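Polyketide synthase type I (Bacillus amyloliquefaciens, PDB 5KKU) probably removes water from carrier-bound beta-hydroxyacyl intermediates, this chain being an N-terminal dehydratase piece of a difficidin assembly-line polyketide synthase. Local coordinates at residues 19-24 with 156-161; 30-35 with 65-70; 177-182 with 194-199. All coordinates share one frame; numbering follows the deposited sequence.

Interaction 1: residues 19-24 with 156-161; sequences NYIVRD and GEFMKN
With chi1 at -72°, the Asp24 carboxylate swings to the side of its own backbone N and reaches the turn at Gly156-Phe158, while Phe158, whose CG is trans to the backbone N (chi1 -171°), lays its ring against the helix 20-23. The two side chains cross at about a right angle. Asp24 OD2 accepts the amide of Phe158 N at 2.7 Å, a nearly straight bond that meets the oxygen on its anti side, somewhat out of the carboxylate plane. The same oxygen is held by a salt bridge within the segment, from Arg23 NH1 at 3.1 Å, so two donors grip it and fix the rotation of the carboxylate. Two residues earlier the backbone joins in: Gly156 N donates to Asp24 O over 2.8 Å, approaching from above the carbonyl plane.

This junction connects the two predicted hotdog folds of a double-hotdog dehydratase, residues 19-24 probably belonging to the N-terminal fold and 156-161 to the C-terminal one. His25, the predicted proton acceptor, directly follows Asp24, and Met159 packs beside both it and Asp198, the predicted proton donor.

Around the polar centre the packing is apolar. Tyr20 sets its CB over one face of the Phe158 ring, 3.7 Å from the ring centroid, a CH-pi contact; the two rings are almost parallel, at 4°, yet slid so far apart that they hardly overlap. Farther along the helix, Ile21 CG2 lies 4.1 Å from Met159 SD, and Ile21 CG1 approaches Phe158 CE1. His193 and Leu182 also pack against Phe158.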
loop_
_atom_site.group_PDB
_atom_site.type_symbol
_atom_site.label_atom_id
_atom_site.label_comp_id
_atom_site.label_asym_id
_atom_site.label_seq_id
_atom_site.Cartn_x
_atom_site.Cartn_y
_atom_site.Cartn_z
ATOM N N ASN A 19 14.392 9.157 -3.760
ATOM C CA ASN A 19 13.010 9.011 -4.135
ATOM C C ASN A 19 12.068 9.575 -3.062
ATOM O O ASN A 19 12.213 9.277 -1.930
ATOM C CB ASN A 19 12.694 7.546 -4.426
ATOM C CG ASN A 19 11.359 7.356 -5.056
ATOM O OD1 ASN A 19 10.368 7.491 -4.416
ATOM N ND2 ASN A 19 11.341 7.047 -6.323
ATOM N N TYR A 20 11.122 10.396 -3.471
ATOM C CA TYR A 20 10.275 11.091 -2.534
ATOM C C TYR A 20 9.544 10.157 -1.590
ATOM O O TYR A 20 9.274 10.534 -0.515
ATOM C CB TYR A 20 9.264 12.019 -3.197
ATOM C CG TYR A 20 9.785 13.267 -3.845
ATOM C CD1 TYR A 20 10.240 14.312 -3.108
ATOM C CD2 TYR A 20 9.772 13.409 -5.198
ATOM C CE1 TYR A 20 10.671 15.464 -3.694
ATOM C CE2 TYR A 20 10.211 14.547 -5.783
ATOM C CZ TYR A 20 10.656 15.565 -5.010
ATOM O OH TYR A 20 11.083 16.668 -5.540
ATOM N N ILE A 21 9.244 8.944 -2.044
ATOM C CA ILE A 21 8.542 7.970 -1.218
ATOM C C ILE A 21 9.333 7.644 0.046
ATOM O O ILE A 21 8.855 7.854 1.161
ATOM C CB ILE A 21 8.268 6.667 -1.991
ATOM C CG1 ILE A 21 7.390 6.946 -3.213
ATOM C CG2 ILE A 21 7.614 5.636 -1.084
ATOM C CD1 ILE A 21 7.596 5.968 -4.349
ATOM N N VAL A 22 10.544 7.129 -0.137
ATOM C CA VAL A 22 11.402 6.772 0.986
ATOM C C VAL A 22 11.853 8.011 1.752
ATOM O O VAL A 22 12.100 7.953 2.957
ATOM C CB VAL A 22 12.644 5.988 0.521
ATOM C CG1 VAL A 22 12.228 4.700 -0.173
ATOM C CG2 VAL A 22 13.499 6.846 -0.399
ATOM N N ARG A 23 11.957 9.111 1.087
ATOM C CA ARG A 23 12.367 10.268 1.776
ATOM C C ARG A 23 11.338 10.645 2.796
ATOM O O ARG A 23 11.655 11.071 3.848
ATOM C CB ARG A 23 12.592 11.349 0.766
ATOM C CG ARG A 23 12.828 12.761 1.195
ATOM C CD ARG A 23 12.664 13.511 -0.098
ATOM N NE ARG A 23 12.647 14.931 -0.039
ATOM C CZ ARG A 23 11.584 15.695 0.113
ATOM N NH1 ARG A 23 10.398 15.240 0.277
ATOM N NH2 ARG A 23 11.744 16.966 0.077
ATOM N N ASP A 24 10.086 10.423 2.450
ATOM C CA ASP A 24 8.978 10.854 3.277
ATOM C C ASP A 24 8.263 9.660 3.922
ATOM O O ASP A 24 7.140 9.718 4.292
ATOM C CB ASP A 24 8.025 11.712 2.469
ATOM C CG ASP A 24 8.590 13.082 2.150
ATOM O OD1 ASP A 24 9.644 13.448 2.649
ATOM O OD2 ASP A 24 7.955 13.789 1.424
ATOM N N GLY A 156 6.556 12.009 5.802
ATOM C CA GLY A 156 6.837 13.320 5.281
ATOM C C GLY A 156 5.849 13.889 4.270
ATOM O O GLY A 156 4.894 13.277 3.963
ATOM N N GLU A 157 6.119 15.065 3.763
ATOM C CA GLU A 157 5.261 15.764 2.830
ATOM C C GLU A 157 4.593 14.966 1.726
ATOM O O GLU A 157 3.396 15.030 1.603
ATOM C CB GLU A 157 5.958 17.010 2.299
ATOM C CG GLU A 157 5.404 17.640 1.051
ATOM C CD GLU A 157 5.837 19.086 0.835
ATOM O OE1 GLU A 157 6.935 19.485 1.214
ATOM O OE2 GLU A 157 5.066 19.853 0.262
ATOM N N PHE A 158 5.370 14.241 0.961
ATOM C CA PHE A 158 4.853 13.478 -0.095
ATOM C C PHE A 158 4.054 12.299 0.404
ATOM O O PHE A 158 3.155 11.874 -0.215
ATOM C CB PHE A 158 6.056 12.958 -0.847
ATOM C CG PHE A 158 5.762 12.299 -2.121
ATOM C CD1 PHE A 158 5.361 11.022 -2.162
ATOM C CD2 PHE A 158 5.958 12.965 -3.296
ATOM C CE1 PHE A 158 5.115 10.422 -3.352
ATOM C CE2 PHE A 158 5.724 12.375 -4.489
ATOM C CZ PHE A 158 5.307 11.094 -4.519
ATOM N N MET A 159 4.366 11.668 1.488
ATOM C CA MET A 159 3.544 10.529 1.837
ATOM C C MET A 159 2.431 10.794 2.811
ATOM O O MET A 159 1.575 9.983 2.987
ATOM C CB MET A 159 4.408 9.430 2.378
ATOM C CG MET A 159 5.304 8.848 1.341
ATOM S SD MET A 159 4.470 8.000 0.026
ATOM C CE MET A 159 3.858 6.600 0.861
ATOM N N LYS A 160 2.436 11.937 3.437
ATOM C CA LYS A 160 1.393 12.146 4.438
ATOM C C LYS A 160 0.140 12.770 3.837
ATOM O O LYS A 160 0.182 13.806 3.305
ATOM C CB LYS A 160 1.943 12.935 5.601
ATOM C CG LYS A 160 0.973 13.547 6.575
ATOM C CD LYS A 160 1.747 14.124 7.731
ATOM C CE LYS A 160 0.882 14.752 8.795
ATOM N NZ LYS A 160 0.489 13.762 9.790
ATOM N N ASN A 161 -0.966 12.049 3.861
ATOM C CA ASN A 161 -2.231 12.528 3.336
ATOM C C ASN A 161 -2.951 13.520 4.271
ATOM O O ASN A 161 -2.865 13.408 5.460
ATOM C CB ASN A 161 -3.202 11.396 3.111
ATOM C CG ASN A 161 -2.831 10.447 1.988
ATOM O OD1 ASN A 161 -1.716 10.187 1.706
ATOM N ND2 ASN A 161 -3.809 9.889 1.416
#

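Interaction 2: residues 30-35 with 65-70; sequences IRVLPG and PVVTSE
Ile30 opens the contact by placing its CG2 methyl 3.7 Å from Val67 CG1, an apolar touch at the start of the weakly bonded strand 30-33. At Arg31 the backbone takes over: Thr68 N donates to Arg31 O at 3.0 Å, with an N-H...O angle of 157°, and the CA-H of Val67 leans on the same oxygen. The Arg31 side chain passes Thr68 OG1 with its CB and then runs out, extended, to NH1, which bonds to His17 O; Thr68 OG1 is itself bonded to His17 ND1, so one residue secures both polar ends. Val32 and Val67 form an antiparallel non-hydrogen-bonded pair with their side chains on one face. With chi1 at -178°, Val32 sets CG1 opposite its backbone N, where it reaches Pro65 CB at 3.5 Å, and leaves CG2 beside the N, meeting Val67 CG2 at 3.4 Å; both are closer than usual for carbon atoms. Leu33 turns to the other face, where it lies side by side with Val66, the two side chains pointing the same way and CD2 of Leu33 3.7 Å from CG1 of Val66. Leu33 N makes only a weak, bent bond to Val66 O. The pairing adds strand 66-67 at the edge of a small antiparallel sheet that runs on through 30-33 and 25-27, the latter carrying the predicted catalytic His25, to 153-155, and so bridges the two predicted hotdog folds.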
loop_
_atom_site.group_PDB
_atom_site.type_symbol
_atom_site.label_atom_id
_atom_site.label_comp_id
_atom_site.label_asym_id
_atom_site.label_seq_id
_atom_site.Cartn_x
_atom_site.Cartn_y
_atom_site.Cartn_z
ATOM N N ILE A 30 14.947 5.335 9.410
ATOM C CA ILE A 30 15.497 4.664 8.255
ATOM C C ILE A 30 14.514 4.750 7.093
ATOM O O ILE A 30 13.366 4.553 7.283
ATOM C CB ILE A 30 15.880 3.229 8.561
ATOM C CG1 ILE A 30 16.979 3.174 9.597
ATOM C CG2 ILE A 30 16.273 2.512 7.313
ATOM C CD1 ILE A 30 16.952 1.912 10.384
ATOM N N ARG A 31 15.018 5.050 5.901
ATOM C CA ARG A 31 14.173 5.160 4.717
ATOM C C ARG A 31 13.841 3.784 4.150
ATOM O O ARG A 31 14.735 3.021 3.783
ATOM C CB ARG A 31 14.854 6.018 3.650
ATOM C CG ARG A 31 15.155 7.440 4.095
ATOM C CD ARG A 31 15.716 8.270 2.952
ATOM N NE ARG A 31 16.309 9.518 3.422
ATOM C CZ ARG A 31 16.637 10.534 2.631
ATOM N NH1 ARG A 31 16.431 10.452 1.323
ATOM N NH2 ARG A 31 17.173 11.632 3.145
ATOM N N VAL A 32 12.551 3.473 4.080
ATOM C CA VAL A 32 12.098 2.189 3.557
ATOM C C VAL A 32 11.062 2.380 2.455
ATOM O O VAL A 32 10.553 3.482 2.252
ATOM C CB VAL A 32 11.496 1.308 4.667
ATOM C CG1 VAL A 32 11.076 -0.041 4.104
ATOM C CG2 VAL A 32 12.492 1.133 5.804
ATOM N N LEU A 33 10.754 1.299 1.745
ATOM C CA LEU A 33 9.779 1.346 0.662
ATOM C C LEU A 33 8.475 0.664 1.063
ATOM O O LEU A 33 8.449 -0.547 1.301
ATOM C CB LEU A 33 10.348 0.692 -0.599
ATOM C CG LEU A 33 9.491 0.800 -1.863
ATOM C CD1 LEU A 33 9.010 2.229 -2.065
ATOM C CD2 LEU A 33 10.264 0.313 -3.080
ATOM N N PRO A 34 7.360 1.490 1.137
ATOM C CA PRO A 34 6.121 0.795 1.527
ATOM C C PRO A 34 5.835 -0.404 0.628
ATOM O O PRO A 34 6.004 -0.316 -0.588
ATOM C CB PRO A 34 5.035 1.858 1.343
ATOM C CG PRO A 34 5.719 3.131 1.655
ATOM C CD PRO A 34 7.022 2.972 0.937
ATOM N N GLY A 35 5.405 -1.510 1.228
ATOM C CA GLY A 35 5.100 -2.714 0.477
ATOM C C GLY A 35 4.018 -2.493 -0.561
ATOM O O GLY A 35 4.052 -3.081 -1.642
ATOM N N PRO A 65 11.396 -5.516 3.220
ATOM C CA PRO A 65 11.237 -4.105 2.933
ATOM C C PRO A 65 12.357 -3.581 2.048
ATOM O O PRO A 65 13.430 -4.019 2.233
ATOM C CB PRO A 65 11.293 -3.482 4.316
ATOM C CG PRO A 65 12.127 -4.368 5.092
ATOM C CD PRO A 65 11.766 -5.730 4.618
ATOM N N VAL A 66 12.086 -2.756 1.065
ATOM C CA VAL A 66 13.124 -2.099 0.301
ATOM C C VAL A 66 13.656 -0.900 1.090
ATOM O O VAL A 66 12.983 0.068 1.242
ATOM C CB VAL A 66 12.632 -1.657 -1.084
ATOM C CG1 VAL A 66 13.600 -0.723 -1.759
ATOM C CG2 VAL A 66 12.341 -2.834 -1.973
ATOM N N VAL A 67 14.869 -1.009 1.609
ATOM C CA VAL A 67 15.523 0.027 2.383
ATOM C C VAL A 67 16.633 0.717 1.594
ATOM O O VAL A 67 17.454 0.081 1.045
ATOM C CB VAL A 67 16.068 -0.545 3.683
ATOM C CG1 VAL A 67 17.006 0.401 4.393
ATOM C CG2 VAL A 67 14.944 -0.933 4.591
ATOM N N THR A 68 16.678 2.032 1.663
ATOM C CA THR A 68 17.752 2.789 1.043
ATOM C C THR A 68 18.668 3.449 2.027
ATOM O O THR A 68 18.352 3.572 3.160
ATOM C CB THR A 68 17.266 3.827 0.018
ATOM O OG1 THR A 68 16.618 4.908 0.672
ATOM C CG2 THR A 68 16.328 3.235 -0.885
ATOM N N SER A 69 19.800 3.903 1.561
ATOM C CA SER A 69 20.792 4.526 2.379
ATOM C C SER A 69 21.526 5.616 1.609
ATOM O O SER A 69 21.457 5.657 0.428
ATOM C CB SER A 69 21.756 3.459 2.856
ATOM O OG SER A 69 22.852 3.964 3.532
ATOM N N GLU A 70 22.220 6.507 2.289
ATOM C CA GLU A 70 23.170 7.358 1.640
ATOM C C GLU A 70 24.237 6.553 0.917
ATOM O O GLU A 70 24.757 6.972 -0.077
ATOM C CB GLU A 70 23.801 8.293 2.622
ATOM C CG GLU A 70 22.844 9.353 3.066
ATOM C CD GLU A 70 22.724 10.500 2.093
ATOM O OE1 GLU A 70 23.567 10.573 1.190
ATOM O OE2 GLU A 70 21.812 11.324 2.244
#

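Interaction 3: residues 177-182 with 194-199; sequences LTLSDL and PAFLDA
Residues 177-179 continue from strand 172-178 past the first turns of helix 194-200, their backbone staying about a side chain away, with Leu177 CA 7.4 Å from Phe196 CA and Leu179 CA equally far from Ala195 CA. Side chains fill the interval, and the Phe196 ring is the central piece. Leu179 comes onto one face of it: with chi1 at -44° its CG stands beside the backbone N, and the CD2 methyl sits over the middle of the ring, 3.6 Å from the centroid and only 7° off the normal, a well-centred CH-pi contact. CG of the same leucine stays 3.7 Å from Phe196 CZ, nearer the rim. The strand meets the ring differently, since Leu177 O lies at its edge, near the ring plane, 3.6 Å from Phe196 CE1.

A helix packed in the curve of an antiparallel sheet is the hallmark of the hotdog fold, and these residues probably belong to the C-terminal copy in this dehydratase. Helix 194-200 carries Asp198, the predicted proton donor, whose OD2 is hydrogen-bonded to His155 NE2.

Two alanines of the helix, Ala195 and Ala199, receive the leucine methyls. Ala195 CB meets Leu179 CD2 at 3.9 Å, so that a single methyl is shared by Phe196 and its neighbour in sequence. One turn further, Ala199 CB receives CD2 of Leu177 at 4.1 Å. Phe233 meets Phe196 edge to face, and Ile237, on the adjoining strand 236-248, touches both Leu177 and Phe196.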
loop_
_atom_site.group_PDB
_atom_site.type_symbol
_atom_site.label_atom_id
_atom_site.label_comp_id
_atom_site.label_asym_id
_atom_site.label_seq_id
_atom_site.Cartn_x
_atom_site.Cartn_y
_atom_site.Cartn_z
ATOM N N LEU A 177 -9.141 11.486 1.899
ATOM C CA LEU A 177 -7.735 11.665 1.726
ATOM C C LEU A 177 -7.377 12.548 0.557
ATOM O O LEU A 177 -7.901 12.398 -0.507
ATOM C CB LEU A 177 -7.098 10.299 1.570
ATOM C CG LEU A 177 -7.302 9.367 2.746
ATOM C CD1 LEU A 177 -7.166 7.929 2.376
ATOM C CD2 LEU A 177 -6.290 9.719 3.776
ATOM N N THR A 178 -6.444 13.460 0.760
ATOM C CA THR A 178 -5.913 14.312 -0.280
ATOM C C THR A 178 -4.400 14.400 -0.203
ATOM O O THR A 178 -3.835 14.456 0.835
ATOM C CB THR A 178 -6.504 15.712 -0.253
ATOM O OG1 THR A 178 -7.902 15.632 -0.427
ATOM C CG2 THR A 178 -6.025 16.495 -1.351
ATOM N N LEU A 179 -3.742 14.455 -1.333
ATOM C CA LEU A 179 -2.325 14.588 -1.353
ATOM C C LEU A 179 -1.842 15.981 -1.001
ATOM O O LEU A 179 -2.577 16.914 -1.078
ATOM C CB LEU A 179 -1.782 14.195 -2.694
ATOM C CG LEU A 179 -2.333 12.936 -3.320
ATOM C CD1 LEU A 179 -1.855 12.923 -4.745
ATOM C CD2 LEU A 179 -1.857 11.716 -2.606
ATOM N N SER A 180 -0.607 16.105 -0.584
ATOM C CA SER A 180 0.059 17.373 -0.534
ATOM C C SER A 180 0.291 17.880 -1.951
ATOM O O SER A 180 0.296 17.119 -2.844
ATOM C CB SER A 180 1.399 17.222 0.167
ATOM O OG SER A 180 2.298 16.448 -0.572
ATOM N N ASP A 181 0.475 19.168 -2.115
ATOM C CA ASP A 181 0.655 19.712 -3.428
ATOM C C ASP A 181 1.818 19.047 -4.166
ATOM O O ASP A 181 1.675 18.672 -5.285
ATOM C CB ASP A 181 0.802 21.212 -3.404
ATOM C CG ASP A 181 -0.492 21.941 -3.071
ATOM O OD1 ASP A 181 -1.579 21.603 -3.536
ATOM O OD2 ASP A 181 -0.406 22.903 -2.337
ATOM N N LEU A 182 2.965 18.895 -3.515
ATOM C CA LEU A 182 4.068 18.126 -4.054
ATOM C C LEU A 182 3.675 16.732 -4.552
ATOM O O LEU A 182 3.958 16.370 -5.665
ATOM C CB LEU A 182 5.171 17.998 -3.030
ATOM C CG LEU A 182 6.299 17.086 -3.405
ATOM C CD1 LEU A 182 7.156 17.783 -4.425
ATOM C CD2 LEU A 182 7.120 16.748 -2.193
ATOM N N PRO A 194 1.233 5.831 -4.630
ATOM C CA PRO A 194 1.670 5.134 -3.447
ATOM C C PRO A 194 1.248 5.815 -2.176
ATOM O O PRO A 194 0.938 5.144 -1.245
ATOM C CB PRO A 194 3.165 5.136 -3.604
ATOM C CG PRO A 194 3.359 5.051 -5.031
ATOM C CD PRO A 194 2.292 5.885 -5.626
ATOM N N ALA A 195 1.238 7.135 -2.164
ATOM C CA ALA A 195 0.758 7.871 -1.018
ATOM C C ALA A 195 -0.674 7.514 -0.672
ATOM O O ALA A 195 -0.981 7.260 0.436
ATOM C CB ALA A 195 0.897 9.351 -1.213
ATOM N N PHE A 196 -1.540 7.497 -1.668
ATOM C CA PHE A 196 -2.893 7.063 -1.518
ATOM C C PHE A 196 -2.991 5.622 -1.031
ATOM O O PHE A 196 -3.733 5.365 -0.136
ATOM C CB PHE A 196 -3.669 7.226 -2.807
ATOM C CG PHE A 196 -4.296 8.580 -3.000
ATOM C CD1 PHE A 196 -4.798 9.294 -1.947
ATOM C CD2 PHE A 196 -4.410 9.105 -4.253
ATOM C CE1 PHE A 196 -5.353 10.516 -2.130
ATOM C CE2 PHE A 196 -4.969 10.322 -4.455
ATOM C CZ PHE A 196 -5.449 11.026 -3.394
ATOM N N LEU A 197 -2.206 4.723 -1.609
ATOM C CA LEU A 197 -2.194 3.331 -1.269
ATOM C C LEU A 197 -1.768 3.111 0.183
ATOM O O LEU A 197 -2.415 2.423 0.908
ATOM C CB LEU A 197 -1.326 2.545 -2.249
ATOM C CG LEU A 197 -1.748 2.380 -3.705
ATOM C CD1 LEU A 197 -0.877 1.387 -4.406
ATOM C CD2 LEU A 197 -3.179 1.940 -3.818
ATOM N N ASP A 198 -0.657 3.694 0.599
ATOM C CA ASP A 198 -0.163 3.643 1.959
ATOM C C ASP A 198 -1.186 4.090 2.986
ATOM O O ASP A 198 -1.478 3.387 3.870
ATOM C CB ASP A 198 1.097 4.464 2.054
ATOM C CG ASP A 198 1.760 4.391 3.383
ATOM O OD1 ASP A 198 2.252 3.355 3.781
ATOM O OD2 ASP A 198 1.809 5.383 4.042
ATOM N N ALA A 199 -1.719 5.283 2.832
ATOM C CA ALA A 199 -2.730 5.791 3.734
ATOM C C ALA A 199 -3.970 4.930 3.800
ATOM O O ALA A 199 -4.577 4.862 4.825
ATOM C CB ALA A 199 -3.114 7.205 3.406
#

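How the interactions relate
From the N terminus, the first contacting segment is that of helix 20-23, and interaction 1 closes the longest loop by bringing it against residues 156-161 of the predicted second hotdog fold. Within that loop lies interaction 2, which closes a shorter one, 30-35 to 65-70, wholly inside the predicted first fold. Interaction 3 follows in series, a short loop within the predicted second fold. Interaction 1 is the middle term: Ile21 CG2 packs on Pro34 CD and Leu33 CD1 of interaction 2, while Glu157 O probably accepts a hydrogen bond from Ser180 OG of interaction 3. Interactions 2 and 3 barely meet, through Pro34 and Asp198.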